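Local coordinates for protein D-mannonate dehydratase (Streptococcus suis, PDB 3BDK) that probably catalyses the dehydration of D-mannonate to 2-dehydro-3-deoxy-D-gluconate, with manganese or ferrous iron as cofactor, at residues A[108-113]-A[214-219]; A[59-64]-A[81-86]. One frame throughout, in Å; residues are numbered along the deposited sequence.

Interaction 1: A[108-113]-A[214-219]; sequences TSIRNV and VKMAIH. With MN (manganese (II) ion), chain D.
Ile-110 and Val-113 of helix 99-114 pack against Val-214 and Met-216 in a buried helix-on-strand contact between apolar side chains. It lies in the wall of a xylose isomerase-like TIM barrel, where helix 99-114 lies against the beginning of strand 215-218. Val-214 stands just before this strand and points at the helix. Val-214 CG2 lies 3.6 Å from the backbone oxygen Ile-110 O and 4.0 Å from Val-113 CG1. The side chains of Val-113 and Val-214 meet at about a right angle. Ile-110 uses both of its branches. Ile-110 CG2, anti to the backbone N, comes 4.1 Å from Val-214 CB. The longer branch takes CD1 to Met-216. Met-216 starts out alongside the helix rather than at it. Bends at chi2 (-55°) and chi3 (-80°) turn its thioether toward the helix, and this puts the terminal methyl Met-216 CE 3.9 Å from Ile-110 CD1. Neighbouring parts of the barrel complete the packing: Val-121 of strand 120-123 touches Val-214 and Met-216, and helix 191-210 adds Ala-209 against Ile-110 and Ile-205 against Met-216. The strand leads on from this core to the metal site. His-219, at the far end of segment 214-219, touches the bound sugar. His-286 and Asp-330 bind the same manganese, and the rings of His-219 and His-286 stand edge-to-face. His-219 NE2 binds the manganese ion at 2.5 Å.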
loop_
_atom_site.group_PDB
_atom_site.type_symbol
_atom_site.label_atom_id
_atom_site.label_comp_id
_atom_site.label_asym_id
_atom_site.label_seq_id
_atom_site.Cartn_x
_atom_site.Cartn_y
_atom_site.Cartn_z
ATOM N N THR A 108 30.004 -17.913 -16.586
ATOM C CA THR A 108 29.967 -16.681 -17.387
ATOM C C THR A 108 28.724 -15.812 -17.141
ATOM O O THR A 108 28.801 -14.576 -17.167
ATOM C CB THR A 108 30.138 -16.944 -18.902
ATOM O OG1 THR A 108 29.439 -18.137 -19.272
ATOM C CG2 THR A 108 31.622 -17.077 -19.256
ATOM N N SER A 109 27.585 -16.457 -16.905
ATOM C CA SER A 109 26.388 -15.743 -16.467
ATOM C C SER A 109 26.739 -14.770 -15.355
ATOM O O SER A 109 26.313 -13.610 -15.383
ATOM C CB SER A 109 25.322 -16.710 -15.992
ATOM O OG SER A 109 24.875 -17.502 -17.069
ATOM N N ILE A 110 27.544 -15.228 -14.398
ATOM C CA ILE A 110 27.915 -14.380 -13.277
ATOM C C ILE A 110 28.761 -13.227 -13.778
ATOM O O ILE A 110 28.645 -12.118 -13.268
ATOM C CB ILE A 110 28.717 -15.112 -12.165
ATOM C CG1 ILE A 110 28.247 -16.559 -11.945
ATOM C CG2 ILE A 110 28.700 -14.288 -10.877
ATOM C CD1 ILE A 110 26.892 -16.716 -11.296
ATOM N N ARG A 111 29.620 -13.496 -14.761
ATOM C CA ARG A 111 30.540 -12.471 -15.268
ATOM C C ARG A 111 29.814 -11.463 -16.172
ATOM O O ARG A 111 29.878 -10.259 -15.932
ATOM C CB ARG A 111 31.763 -13.099 -15.963
ATOM C CG ARG A 111 32.948 -13.434 -15.018
ATOM C CD ARG A 111 34.162 -14.052 -15.782
ATOM N NE ARG A 111 33.807 -15.295 -16.477
ATOM C CZ ARG A 111 34.180 -16.513 -16.089
ATOM N NH1 ARG A 111 33.784 -17.573 -16.790
ATOM N NH2 ARG A 111 34.953 -16.674 -15.013
ATOM N N ASN A 112 29.114 -11.967 -17.186
ATOM C CA ASN A 112 28.213 -11.154 -18.000
ATOM C C ASN A 112 27.272 -10.222 -17.198
ATOM O O ASN A 112 27.048 -9.067 -17.585
ATOM C CB ASN A 112 27.419 -12.060 -18.947
ATOM C CG ASN A 112 28.251 -12.528 -20.124
ATOM O OD1 ASN A 112 29.337 -12.008 -20.357
ATOM N ND2 ASN A 112 27.752 -13.502 -20.868
ATOM N N VAL A 113 26.744 -10.725 -16.080
ATOM C CA VAL A 113 25.860 -9.962 -15.188
ATOM C C VAL A 113 26.629 -8.897 -14.385
ATOM O O VAL A 113 26.144 -7.772 -14.211
ATOM C CB VAL A 113 25.034 -10.916 -14.273
ATOM C CG1 VAL A 113 24.459 -10.202 -13.050
ATOM C CG2 VAL A 113 23.935 -11.614 -15.087
ATOM N N VAL A 214 29.294 -9.226 -8.256
ATOM C CA VAL A 214 27.951 -9.776 -8.038
ATOM C C VAL A 214 27.816 -10.579 -6.740
ATOM O O VAL A 214 28.624 -11.476 -6.491
ATOM C CB VAL A 214 27.590 -10.728 -9.211
ATOM C CG1 VAL A 214 26.238 -11.376 -9.001
ATOM C CG2 VAL A 214 27.632 -10.000 -10.545
ATOM N N LYS A 215 26.798 -10.275 -5.927
ATOM C CA LYS A 215 26.527 -11.043 -4.689
ATOM C C LYS A 215 25.417 -12.083 -4.875
ATOM O O LYS A 215 24.332 -11.770 -5.396
ATOM C CB LYS A 215 26.147 -10.137 -3.507
ATOM C CG LYS A 215 27.064 -8.967 -3.260
ATOM C CD LYS A 215 26.715 -8.261 -1.959
ATOM C CE LYS A 215 26.896 -6.748 -2.104
ATOM N NZ LYS A 215 26.915 -6.041 -0.784
ATOM N N MET A 216 25.688 -13.313 -4.452
ATOM C CA MET A 216 24.733 -14.404 -4.603
ATOM C C MET A 216 23.784 -14.474 -3.411
ATOM O O MET A 216 24.175 -14.198 -2.276
ATOM C CB MET A 216 25.463 -15.737 -4.773
ATOM C CG MET A 216 26.473 -15.751 -5.909
ATOM S SD MET A 216 25.748 -15.274 -7.489
ATOM C CE MET A 216 24.950 -16.803 -7.971
ATOM N N ALA A 217 22.536 -14.847 -3.675
ATOM C CA ALA A 217 21.499 -14.837 -2.650
ATOM C C ALA A 217 20.480 -15.946 -2.884
ATOM O O ALA A 217 19.690 -15.887 -3.826
ATOM C CB ALA A 217 20.811 -13.481 -2.604
ATOM N N ILE A 218 20.505 -16.957 -2.022
ATOM C CA ILE A 218 19.803 -18.207 -2.288
ATOM C C ILE A 218 18.360 -18.146 -1.796
ATOM O O ILE A 218 18.108 -17.957 -0.606
ATOM C CB ILE A 218 20.511 -19.403 -1.624
ATOM C CG1 ILE A 218 19.770 -20.704 -1.940
ATOM C CG2 ILE A 218 20.614 -19.195 -0.121
ATOM C CD1 ILE A 218 21.197 -22.714 -1.813
ATOM N N HIS A 219 17.419 -18.308 -2.720
ATOM C CA HIS A 219 16.007 -18.391 -2.367
ATOM C C HIS A 219 15.711 -19.661 -1.576
ATOM O O HIS A 219 15.994 -20.769 -2.033
ATOM C CB HIS A 219 15.137 -18.341 -3.625
ATOM C CG HIS A 219 13.709 -17.981 -3.357
ATOM N ND1 HIS A 219 12.763 -18.912 -2.984
ATOM C CD2 HIS A 219 13.065 -16.791 -3.409
ATOM C CE1 HIS A 219 11.599 -18.311 -2.818
ATOM N NE2 HIS A 219 11.754 -17.025 -3.069
HETATM MN MN MN D . 9.886 -15.780 -4.121
#

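Interaction 2: A[59-64]-A[81-86]; sequences QAWPLE and TVIESI
Ile-86 O is hydrogen-bonded to Tyr-106 OH, while the side chain of Ile-86 packs on Trp-61.

The contact itself is built on one indole. Ile-86 lies over a face of the Trp-61 six-membered ring in a CH-pi contact. Ile-86 CG1 stands 4.0 Å from the centroid of this Trp-61 ring, only 14° off the normal. Ile-86 CG2 comes over the same face nearer the rim, 4.1 Å from Trp-61 CE2. The first torsion of Ile-86 (-46°) puts CG1 beside the backbone N and CG2 nearly anti to it, which turns both branches to the same face of the indole.

Segments 59-64 and 81-86 belong to the beta-alpha-beta unit of strand 47-50, helix 63-74 and strand 79-84. Trp-61 precedes Pro-62, the N-cap of that helix, and reaches across to the end of the second strand. There Glu-84 is the centre of an inverse gamma turn, with a weak bond from Ser-85 N to Ile-83 O. Glu-84 starts away from Trp-61 and belongs to the sugar pocket. Glu-84 OE1 is held by a salt bridge to Arg-328 NH1 and a weak hydrogen bond with His-286 NE2. His-286 is a manganese ligand, so Glu-84 stands in the second shell of the metal. Ser-85 starts its side chain away from the indole but brings its carbonyl near: Ser-85 O is 3.4 Å from Trp-61 CH2, in an oblique approach. Ile-83 points at the indole and slides past it, with Ile-83 CG2 4.1 Å from Trp-61 CZ3.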
loop_
_atom_site.group_PDB
_atom_site.type_symbol
_atom_site.label_atom_id
_atom_site.label_comp_id
_atom_site.label_asym_id
_atom_site.label_seq_id
_atom_site.Cartn_x
_atom_site.Cartn_y
_atom_site.Cartn_z
ATOM N N GLN A 59 22.670 -23.585 -20.377
ATOM C CA GLN A 59 23.536 -22.842 -21.298
ATOM C C GLN A 59 23.814 -21.405 -20.862
ATOM O O GLN A 59 23.056 -20.829 -20.089
ATOM C CB GLN A 59 22.961 -22.896 -22.714
ATOM C CG GLN A 59 23.207 -24.236 -23.421
ATOM C CD GLN A 59 22.009 -24.721 -24.248
ATOM O OE1 GLN A 59 21.335 -23.935 -24.920
ATOM N NE2 GLN A 59 21.748 -26.025 -24.201
ATOM N N ALA A 60 24.913 -20.848 -21.359
ATOM C CA ALA A 60 25.445 -19.564 -20.901
ATOM C C ALA A 60 24.538 -18.371 -21.185
ATOM O O ALA A 60 23.789 -18.369 -22.155
ATOM C CB ALA A 60 26.818 -19.330 -21.504
ATOM N N TRP A 61 24.621 -17.356 -20.330
ATOM C CA TRP A 61 23.831 -16.132 -20.485
ATOM C C TRP A 61 24.657 -15.037 -21.180
ATOM O O TRP A 61 25.581 -14.488 -20.579
ATOM C CB TRP A 61 23.326 -15.647 -19.117
ATOM C CG TRP A 61 22.062 -16.327 -18.617
ATOM C CD1 TRP A 61 21.646 -17.607 -18.882
ATOM C CD2 TRP A 61 21.076 -15.762 -17.743
ATOM N NE1 TRP A 61 20.452 -17.864 -18.244
ATOM C CE2 TRP A 61 20.079 -16.751 -17.538
ATOM C CE3 TRP A 61 20.929 -14.513 -17.118
ATOM C CZ2 TRP A 61 18.953 -16.527 -16.736
ATOM C CZ3 TRP A 61 19.807 -14.290 -16.320
ATOM C CH2 TRP A 61 18.835 -15.294 -16.137
ATOM N N PRO A 62 24.323 -14.725 -22.452
ATOM C CA PRO A 62 25.064 -13.740 -23.246
ATOM C C PRO A 62 24.791 -12.319 -22.782
ATOM O O PRO A 62 23.662 -12.005 -22.401
ATOM C CB PRO A 62 24.497 -13.926 -24.663
ATOM C CG PRO A 62 23.656 -15.169 -24.623
ATOM C CD PRO A 62 23.198 -15.297 -23.217
ATOM N N LEU A 63 25.809 -11.464 -22.830
ATOM C CA LEU A 63 25.645 -10.047 -22.492
ATOM C C LEU A 63 24.546 -9.365 -23.336
ATOM O O LEU A 63 23.745 -8.589 -22.808
ATOM C CB LEU A 63 26.971 -9.296 -22.634
ATOM C CG LEU A 63 27.417 -8.377 -21.490
ATOM C CD1 LEU A 63 28.373 -7.305 -22.006
ATOM C CD2 LEU A 63 26.262 -7.729 -20.759
ATOM N N GLU A 64 24.513 -9.682 -24.633
ATOM C CA GLU A 64 23.469 -9.221 -25.574
ATOM C C GLU A 64 22.029 -9.342 -25.039
ATOM O O GLU A 64 21.165 -8.515 -25.355
ATOM C CB GLU A 64 23.593 -9.978 -26.920
ATOM C CG GLU A 64 24.494 -9.328 -27.993
ATOM C CD GLU A 64 25.704 -8.585 -27.418
ATOM O OE1 GLU A 64 25.499 -7.533 -26.764
ATOM O OE2 GLU A 64 26.857 -9.042 -27.630
ATOM N N THR A 81 18.248 -3.973 -9.892
ATOM C CA THR A 81 18.911 -4.002 -8.591
ATOM C C THR A 81 19.348 -5.426 -8.209
ATOM O O THR A 81 20.219 -5.607 -7.347
ATOM C CB THR A 81 17.982 -3.422 -7.495
ATOM O OG1 THR A 81 18.630 -3.458 -6.213
ATOM C CG2 THR A 81 16.670 -4.201 -7.429
ATOM N N VAL A 82 18.725 -6.414 -8.865
ATOM C CA VAL A 82 18.829 -7.838 -8.544
ATOM C C VAL A 82 18.300 -8.626 -9.728
ATOM O O VAL A 82 17.369 -8.190 -10.396
ATOM C CB VAL A 82 17.930 -8.227 -7.336
ATOM C CG1 VAL A 82 17.921 -9.744 -7.128
ATOM C CG2 VAL A 82 18.349 -7.507 -6.053
ATOM N N ILE A 83 18.880 -9.790 -9.985
ATOM C CA ILE A 83 18.349 -10.682 -11.007
ATOM C C ILE A 83 17.661 -11.862 -10.345
ATOM O O ILE A 83 18.270 -12.575 -9.552
ATOM C CB ILE A 83 19.451 -11.147 -11.989
ATOM C CG1 ILE A 83 19.788 -9.997 -12.943
ATOM C CG2 ILE A 83 19.020 -12.407 -12.770
ATOM C CD1 ILE A 83 20.788 -10.330 -13.998
ATOM N N GLU A 84 16.380 -12.051 -10.640
ATOM C CA GLU A 84 15.671 -13.140 -10.017
ATOM C C GLU A 84 15.853 -14.359 -10.856
ATOM O O GLU A 84 15.057 -14.672 -11.756
ATOM C CB GLU A 84 14.197 -12.876 -9.787
ATOM C CG GLU A 84 13.580 -13.942 -8.888
ATOM C CD GLU A 84 13.504 -13.541 -7.420
ATOM O OE1 GLU A 84 13.929 -12.423 -7.063
ATOM O OE2 GLU A 84 12.981 -14.341 -6.618
ATOM N N SER A 85 16.963 -15.010 -10.548
ATOM C CA SER A 85 17.203 -16.390 -10.863
ATOM C C SER A 85 17.921 -16.575 -12.180
ATOM O O SER A 85 17.357 -16.376 -13.256
ATOM C CB SER A 85 15.917 -17.221 -10.789
ATOM O OG SER A 85 16.198 -18.536 -10.358
ATOM N N ILE A 86 19.204 -16.899 -12.049
ATOM C CA ILE A 86 19.862 -17.824 -12.953
ATOM C C ILE A 86 19.654 -19.221 -12.328
ATOM O O ILE A 86 20.240 -19.539 -11.289
ATOM C CB ILE A 86 21.367 -17.528 -13.099
ATOM C CG1 ILE A 86 21.618 -16.029 -13.306
ATOM C CG2 ILE A 86 21.952 -18.352 -14.241
ATOM C CD1 ILE A 86 23.092 -15.636 -13.248
#

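In the fold
Interactions 1 and 2 follow each other along the chain, and their centres are about 8 Å apart. Helix 99-114 joins them. Val-113 of interaction 1 also turns its CG2 to Ile-83 CD1, at 3.6 Å. Ser-109 OG makes a weak hydrogen bond with Trp-61 N, 3.3 Å away. Asn-112 ND2 probably bonds to Trp-61 O as well, though the modelled distance is too short to trust. Strands 79-84 and 215-218 flank strand 120-123 in the barrel sheet, and both lead into the active site. Glu-84 and His-219 touch the bound D-mannose. The Ser-85 side chain is about 4 Å from that sugar, the Met-216 side chain about 13 Å.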